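Local atomic coordinates of homoserine kinase (Cytophaga hutchinsonii, PDB entry 4P52), a protein that probably catalyses the ATP-dependent phosphorylation of the side-chain hydroxyl of L-homoserine. Residues A195-P200 and D317-T322; G275-S280 and L291-E296. All coordinates share one frame; numbering follows the deposited sequence.

Interaction 1. Residues A195-P200 and D317-T322; sequences ATIIHP and DVYVST
I198 and V318 meet on one face of an antiparallel strand pair at the edge of the ferredoxin-like sheet of this GHMP kinase. With CG1 of I198 swung away from its backbone N (chi1 -173°), its tip crosses V318 at a slant, CD1 to CG2 being 3.7 Å. V318 turns its other methyl, CG1, to T196 CG2 at 3.9 Å, while T196 and V320 lie alongside each other. Branched side chains suit this face because helix 295-310 packs on it; T196 keeps its hydroxyl satisfied by bonding to A298 O.

The other face carries A195, I197, H199, D317, Y319 and S321. Y319 CG lies anti to its carbonyl carbon (chi1 -52°), and ring atom CD1 comes 4.3 Å from I197 CB. The H199 ring and the D317 carboxylate run side by side and nearly coplanar, 17° apart, with OD2 at the ring edge 4.2 Å from ND1. OD2 is instead hydrogen-bonded to H201 NE2. Backbone hydrogen bonds hold the register, such as I197 N to Y319 O at 2.8 Å. The small methyl of A195 packs on F47 and L291, while a water joins the strands, donating to A195 O at 3.1 Å and S321 OG at 2.9 Å.

Interaction 2. Residues G275-S280 and L291-E296; sequences GALGCS and LSTSQE
The peptide group between L291 and S292 is the flat element of this contact, with the CB atoms of L277 and A276 on opposite sides of its plane. L277 CB lies on one side, 3.4 Å from L291 O; A276 CB lies on the other, 3.7 Å from the same oxygen. That oxygen accepts the N-H of L277 at 2.7 Å, the donor tilted 23° from the carbonyl plane on the side where L277 CB lies. The return bond, from L291 N to G278 O at 3.0 Å, is nearly linear, with 163° at the hydrogen.

L277 sends its side chain along the second segment. Its CG stands opposite its own carbonyl carbon (chi1 -87°), and the extended chain carries CD1 to T293 CG2, 4.2 Å away, where the two side chains cross at about a right angle. Nearer the sheet, the CB atoms of L277 and L291 approach to 4.3 Å. Leucine suits this place because I244 and T241 of helix 241-247 also pack on it, and T293 presents its methyl there. Compact A276 fits on the other side against A290 and I301.

Each segment also joins a helix to the sheet. G275, with positive phi, ends helix 264-273 in a Schellman motif, and S294 is the N-cap of helix 295-310, its OG bonded to A297 N. The whole is the open end of the beta hairpin 278-281/288-292, the central beta-beta unit of the ferredoxin-like beta-alpha-beta-beta-alpha-beta fold in the C-terminal GHMP kinase domain.

Interactions 1 and 2 lie about 11 Å apart, centre to centre, in one four-stranded antiparallel sheet, where strands 194-200 and 288-292 are neighbours. They touch directly through A195 CB and L291 CD2, 4.0 Å apart. Helix 295-310 begins in interaction 2; its first turns, with A298 and I301, pack on V320, S292 and A276, and M305 further along meets T196 and I198, before the chain returns as strand 316-322 of interaction 1. I197 and H199 touch the glycine-rich loop of P113, S116 and L118, and H199 also touches S287 in the hairpin turn; both loops resemble GHMP family motifs, so interaction 1 probably borders the nucleotide and substrate site.

Interaction 1. Residues A195-P200 and D317-T322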
ATOM      1  N   ALA A 195      13.078   0.709 -16.575  1.00 27.36           N
ATOM      2  CA  ALA A 195      13.350   1.942 -15.867  1.00 24.95           C
ATOM      3  C   ALA A 195      14.377   2.755 -16.673  1.00 25.92           C
ATOM      4  O   ALA A 195      15.443   2.226 -17.074  1.00 26.11           O
ATOM      5  CB  ALA A 195      13.899   1.622 -14.511  1.00 22.77           C
ATOM      6  N   THR A 196      14.038   4.014 -16.951  1.00 24.30           N
ATOM      7  CA  THR A 196      14.983   4.933 -17.524  1.00 23.80           C
ATOM      8  C   THR A 196      15.376   5.862 -16.406  1.00 23.99           C
ATOM      9  O   THR A 196      14.506   6.490 -15.805  1.00 24.15           O
ATOM     10  CB  THR A 196      14.386   5.736 -18.690  1.00 24.16           C
ATOM     11  OG1 THR A 196      13.843   4.835 -19.662  1.00 24.80           O
ATOM     12  CG2 THR A 196      15.474   6.563 -19.356  1.00 23.77           C
ATOM     13  N   ILE A 197      16.679   5.915 -16.112  1.00 24.56           N
ATOM     14  CA  ILE A 197      17.258   6.841 -15.136  1.00 24.83           C
ATOM     15  C   ILE A 197      18.014   7.946 -15.880  1.00 25.85           C
ATOM     16  O   ILE A 197      18.830   7.661 -16.771  1.00 27.63           O
ATOM     17  CB  ILE A 197      18.326   6.180 -14.217  1.00 26.10           C
ATOM     18  CG1 ILE A 197      17.824   4.945 -13.471  1.00 25.86           C
ATOM     19  CG2 ILE A 197      18.812   7.164 -13.170  1.00 28.21           C
ATOM     20  CD1 ILE A 197      16.410   5.056 -13.005  1.00 26.22           C
ATOM     21  N   ILE A 198      17.743   9.196 -15.519  1.00 23.78           N
ATOM     22  CA  ILE A 198      18.564  10.305 -15.962  1.00 23.23           C
ATOM     23  C   ILE A 198      19.200  11.005 -14.755  1.00 24.02           C
ATOM     24  O   ILE A 198      18.509  11.376 -13.773  1.00 23.76           O
ATOM     25  CB  ILE A 198      17.815  11.291 -16.889  1.00 22.00           C
ATOM     26  CG1 ILE A 198      18.796  12.322 -17.452  1.00 21.96           C
ATOM     27  CG2 ILE A 198      16.602  11.936 -16.219  1.00 20.08           C
ATOM     28  CD1 ILE A 198      18.349  12.870 -18.796  1.00 22.60           C
ATOM     29  N   HIS A 199      20.519  11.161 -14.827  1.00 23.29           N
ATOM     30  CA  HIS A 199      21.232  11.854 -13.804  1.00 23.20           C
ATOM     31  C   HIS A 199      21.832  13.164 -14.336  1.00 24.05           C
ATOM     32  O   HIS A 199      22.815  13.129 -15.083  1.00 23.84           O
ATOM     33  CB  HIS A 199      22.324  10.987 -13.219  1.00 24.60           C
ATOM     34  CG  HIS A 199      23.244  11.751 -12.337  1.00 28.20           C
ATOM     35  ND1 HIS A 199      24.549  12.036 -12.694  1.00 32.38           N
ATOM     36  CD2 HIS A 199      23.014  12.398 -11.170  1.00 28.94           C
ATOM     37  CE1 HIS A 199      25.094  12.792 -11.757  1.00 33.16           C
ATOM     38  NE2 HIS A 199      24.188  13.017 -10.816  1.00 32.09           N
ATOM     39  N   PRO A 200      21.270  14.323 -13.909  1.00 24.46           N
ATOM     40  CA  PRO A 200      21.785  15.624 -14.328  1.00 25.61           C
ATOM     41  C   PRO A 200      23.113  15.968 -13.654  1.00 27.12           C
ATOM     42  O   PRO A 200      23.333  15.627 -12.498  1.00 27.88           O
ATOM     43  CB  PRO A 200      20.693  16.580 -13.866  1.00 26.18           C
ATOM     44  CG  PRO A 200      20.130  15.932 -12.628  1.00 24.53           C
ATOM     45  CD  PRO A 200      20.205  14.454 -12.888  1.00 23.85           C
ATOM     46  N   ASP A 317      23.446  11.967 -17.824  1.00 28.67           N
ATOM     47  CA  ASP A 317      23.704  10.581 -18.204  1.00 29.25           C
ATOM     48  C   ASP A 317      22.407   9.804 -18.081  1.00 27.20           C
ATOM     49  O   ASP A 317      21.670   9.953 -17.097  1.00 26.05           O
ATOM     50  CB  ASP A 317      24.776   9.936 -17.318  1.00 32.05           C
ATOM     51  CG  ASP A 317      26.093  10.682 -17.373  1.00 39.38           C
ATOM     52  OD1 ASP A 317      26.740  10.714 -18.455  1.00 41.44           O
ATOM     53  OD2 ASP A 317      26.472  11.252 -16.323  1.00 42.79           O
ATOM     54  N   VAL A 318      22.154   8.951 -19.064  1.00 26.48           N
ATOM     55  CA  VAL A 318      20.929   8.170 -19.134  1.00 25.91           C
ATOM     56  C   VAL A 318      21.280   6.699 -19.017  1.00 26.30           C
ATOM     57  O   VAL A 318      22.240   6.246 -19.632  1.00 27.35           O
ATOM     58  CB  VAL A 318      20.197   8.457 -20.467  1.00 25.32           C
ATOM     59  CG1 VAL A 318      18.973   7.578 -20.632  1.00 23.74           C
ATOM     60  CG2 VAL A 318      19.787   9.933 -20.516  1.00 25.47           C
ATOM     61  N   TYR A 319      20.511   5.959 -18.228  1.00 25.12           N
ATOM     62  CA  TYR A 319      20.677   4.512 -18.127  1.00 26.09           C
ATOM     63  C   TYR A 319      19.322   3.838 -18.320  1.00 25.40           C
ATOM     64  O   TYR A 319      18.296   4.341 -17.833  1.00 26.81           O
ATOM     65  CB  TYR A 319      21.213   4.126 -16.749  1.00 27.35           C
ATOM     66  CG  TYR A 319      22.444   4.872 -16.353  1.00 27.91           C
ATOM     67  CD1 TYR A 319      22.352   6.094 -15.700  1.00 27.04           C
ATOM     68  CD2 TYR A 319      23.724   4.343 -16.638  1.00 29.72           C
ATOM     69  CE1 TYR A 319      23.496   6.777 -15.330  1.00 30.31           C
ATOM     70  CE2 TYR A 319      24.887   5.026 -16.293  1.00 29.95           C
ATOM     71  CZ  TYR A 319      24.763   6.236 -15.646  1.00 32.24           C
ATOM     72  OH  TYR A 319      25.894   6.904 -15.281  1.00 36.65           O
ATOM     73  N   VAL A 320      19.312   2.701 -18.999  1.00 22.87           N
ATOM     74  CA  VAL A 320      18.067   2.032 -19.305  1.00 23.33           C
ATOM     75  C   VAL A 320      18.262   0.578 -18.963  1.00 25.76           C
ATOM     76  O   VAL A 320      19.243  -0.033 -19.389  1.00 27.22           O
ATOM     77  CB  VAL A 320      17.717   2.178 -20.808  1.00 23.17           C
ATOM     78  CG1 VAL A 320      16.555   1.296 -21.194  1.00 22.58           C
ATOM     79  CG2 VAL A 320      17.369   3.620 -21.142  1.00 23.38           C
ATOM     80  N   SER A 321      17.355   0.025 -18.166  1.00 26.56           N
ATOM     81  CA  SER A 321      17.397  -1.401 -17.874  1.00 27.52           C
ATOM     82  C   SER A 321      16.081  -1.899 -17.327  1.00 26.49           C
ATOM     83  O   SER A 321      15.248  -1.110 -16.911  1.00 26.87           O
ATOM     84  CB  SER A 321      18.535  -1.731 -16.888  1.00 29.30           C
ATOM     85  OG  SER A 321      18.203  -1.453 -15.535  1.00 30.05           O
ATOM     86  N   THR A 322      15.898  -3.219 -17.341  1.00 25.40           N
ATOM     87  CA  THR A 322      14.879  -3.853 -16.504  1.00 24.61           C
ATOM     88  C   THR A 322      15.364  -3.829 -15.027  1.00 23.47           C
ATOM     89  O   THR A 322      16.507  -3.450 -14.749  1.00 23.62           O
ATOM     90  CB  THR A 322      14.558  -5.298 -16.979  1.00 24.49           C
ATOM     91  OG1 THR A 322      15.735  -6.114 -16.897  1.00 23.91           O
ATOM     92  CG2 THR A 322      14.030  -5.305 -18.427  1.00 23.92           C
TER
HETATM   93  O   HOH W   1      17.904   1.447 -15.403  1.00 24.22           O

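Interaction 2. Residues G275-S280 and L291-E296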
ATOM      1  N   GLY A 275       5.582   8.780 -23.434  1.00 33.39           N
ATOM      2  CA  GLY A 275       4.810   7.566 -23.179  1.00 32.37           C
ATOM      3  C   GLY A 275       5.222   6.811 -21.925  1.00 33.25           C
ATOM      4  O   GLY A 275       4.979   5.611 -21.835  1.00 35.89           O
ATOM      5  N   ALA A 276       5.830   7.481 -20.949  1.00 29.71           N
ATOM      6  CA  ALA A 276       6.201   6.801 -19.716  1.00 29.06           C
ATOM      7  C   ALA A 276       4.955   6.407 -18.945  1.00 30.94           C
ATOM      8  O   ALA A 276       3.964   7.129 -18.981  1.00 30.88           O
ATOM      9  CB  ALA A 276       7.068   7.693 -18.847  1.00 27.73           C
ATOM     10  N   LEU A 277       5.011   5.280 -18.228  1.00 30.82           N
ATOM     11  CA  LEU A 277       3.941   4.899 -17.310  1.00 30.30           C
ATOM     12  C   LEU A 277       3.789   5.952 -16.249  1.00 30.98           C
ATOM     13  O   LEU A 277       2.672   6.341 -15.862  1.00 31.78           O
ATOM     14  CB  LEU A 277       4.296   3.605 -16.611  1.00 30.68           C
ATOM     15  CG  LEU A 277       3.918   2.322 -17.331  1.00 30.45           C
ATOM     16  CD1 LEU A 277       4.091   1.163 -16.362  1.00 28.41           C
ATOM     17  CD2 LEU A 277       2.483   2.455 -17.844  1.00 29.82           C
ATOM     18  N   GLY A 278       4.943   6.404 -15.771  1.00 29.51           N
ATOM     19  CA  GLY A 278       4.999   7.382 -14.718  1.00 28.42           C
ATOM     20  C   GLY A 278       6.447   7.751 -14.535  1.00 29.16           C
ATOM     21  O   GLY A 278       7.356   7.072 -15.045  1.00 28.96           O
ATOM     22  N   CYS A 279       6.669   8.822 -13.782  1.00 29.57           N
ATOM     23  CA  CYS A 279       7.965   9.426 -13.715  1.00 29.02           C
ATOM     24  C   CYS A 279       8.047  10.228 -12.439  1.00 28.93           C
ATOM     25  O   CYS A 279       7.133  10.992 -12.143  1.00 31.80           O
ATOM     26  CB  CYS A 279       8.152  10.326 -14.940  1.00 30.09           C
ATOM     27  SG  CYS A 279       9.619  11.367 -14.831  1.00 32.40           S
ATOM     28  N   SER A 280       9.133  10.049 -11.685  1.00 26.16           N
ATOM     29  CA  SER A 280       9.364  10.830 -10.481  1.00 26.68           C
ATOM     30  C   SER A 280      10.835  10.982 -10.080  1.00 24.11           C
ATOM     31  O   SER A 280      11.740  10.551 -10.797  1.00 25.03           O
ATOM     32  CB  SER A 280       8.564  10.261  -9.299  1.00 30.50           C
ATOM     33  OG  SER A 280       8.402  11.280  -8.278  1.00 34.83           O
ATOM     34  N   LEU A 291       9.162   4.843 -15.741  1.00 24.85           N
ATOM     35  CA  LEU A 291       8.905   3.449 -15.996  1.00 25.76           C
ATOM     36  C   LEU A 291       8.197   3.344 -17.320  1.00 25.63           C
ATOM     37  O   LEU A 291       7.416   4.233 -17.681  1.00 26.24           O
ATOM     38  CB  LEU A 291       8.113   2.811 -14.846  1.00 29.94           C
ATOM     39  CG  LEU A 291       8.780   2.790 -13.445  1.00 30.44           C
ATOM     40  CD1 LEU A 291       7.848   2.149 -12.438  1.00 31.33           C
ATOM     41  CD2 LEU A 291      10.095   2.037 -13.428  1.00 28.76           C
ATOM     42  N   SER A 292       8.520   2.294 -18.077  1.00 25.08           N
ATOM     43  CA  SER A 292       7.795   1.993 -19.306  1.00 26.59           C
ATOM     44  C   SER A 292       7.753   0.476 -19.509  1.00 28.15           C
ATOM     45  O   SER A 292       8.311  -0.268 -18.694  1.00 27.58           O
ATOM     46  CB  SER A 292       8.425   2.679 -20.511  1.00 26.31           C
ATOM     47  OG  SER A 292       9.810   2.351 -20.590  1.00 27.07           O
ATOM     48  N   THR A 293       7.124   0.033 -20.601  1.00 28.88           N
ATOM     49  CA  THR A 293       6.922  -1.396 -20.813  1.00 31.18           C
ATOM     50  C   THR A 293       7.682  -2.019 -21.993  1.00 32.11           C
ATOM     51  O   THR A 293       7.387  -3.136 -22.388  1.00 32.52           O
ATOM     52  CB  THR A 293       5.425  -1.748 -20.899  1.00 33.25           C
ATOM     53  OG1 THR A 293       4.841  -1.062 -22.007  1.00 34.87           O
ATOM     54  CG2 THR A 293       4.720  -1.292 -19.664  1.00 33.45           C
ATOM     55  N   SER A 294       8.669  -1.317 -22.533  1.00 32.17           N
ATOM     56  CA  SER A 294       9.567  -1.901 -23.541  1.00 33.19           C
ATOM     57  C   SER A 294      10.862  -1.104 -23.648  1.00 34.10           C
ATOM     58  O   SER A 294      10.904   0.071 -23.283  1.00 33.88           O
ATOM     59  CB  SER A 294       8.904  -1.949 -24.913  1.00 32.84           C
ATOM     60  OG  SER A 294       8.740  -0.648 -25.431  1.00 32.45           O
ATOM     61  N   GLN A 295      11.899  -1.747 -24.169  1.00 34.89           N
ATOM     62  CA  GLN A 295      13.196  -1.126 -24.339  1.00 35.13           C
ATOM     63  C   GLN A 295      13.148  -0.123 -25.468  1.00 35.36           C
ATOM     64  O   GLN A 295      13.491   1.040 -25.296  1.00 36.64           O
ATOM     65  CB  GLN A 295      14.229  -2.179 -24.668  1.00 37.49           C
ATOM     66  CG  GLN A 295      15.512  -1.592 -25.214  1.00 44.06           C
ATOM     67  CD  GLN A 295      16.701  -2.490 -24.969  1.00 51.80           C
ATOM     68  OE1 GLN A 295      17.431  -2.329 -23.976  1.00 62.93           O
ATOM     69  NE2 GLN A 295      16.887  -3.461 -25.839  1.00 48.48           N
ATOM     70  N   GLU A 296      12.145  -0.181 -26.716  1.00 37.52           N
ATOM     71  CA  GLU A 296      11.977   1.011 -27.513  1.00 40.48           C
ATOM     72  C   GLU A 296      11.494   2.200 -26.680  1.00 38.87           C
ATOM     73  O   GLU A 296      12.069   3.286 -26.783  1.00 40.26           O
ATOM     74  CB  GLU A 296      11.024   0.751 -28.660  1.00 45.71           C
ATOM     75  CG  GLU A 296      11.495   1.418 -29.933  1.00 56.98           C
ATOM     76  CD  GLU A 296      10.651   1.029 -31.129  1.00 71.23           C
ATOM     77  OE1 GLU A 296      11.149   0.260 -31.991  1.00 78.00           O
ATOM     78  OE2 GLU A 296       9.485   1.481 -31.194  1.00 72.78           O
TER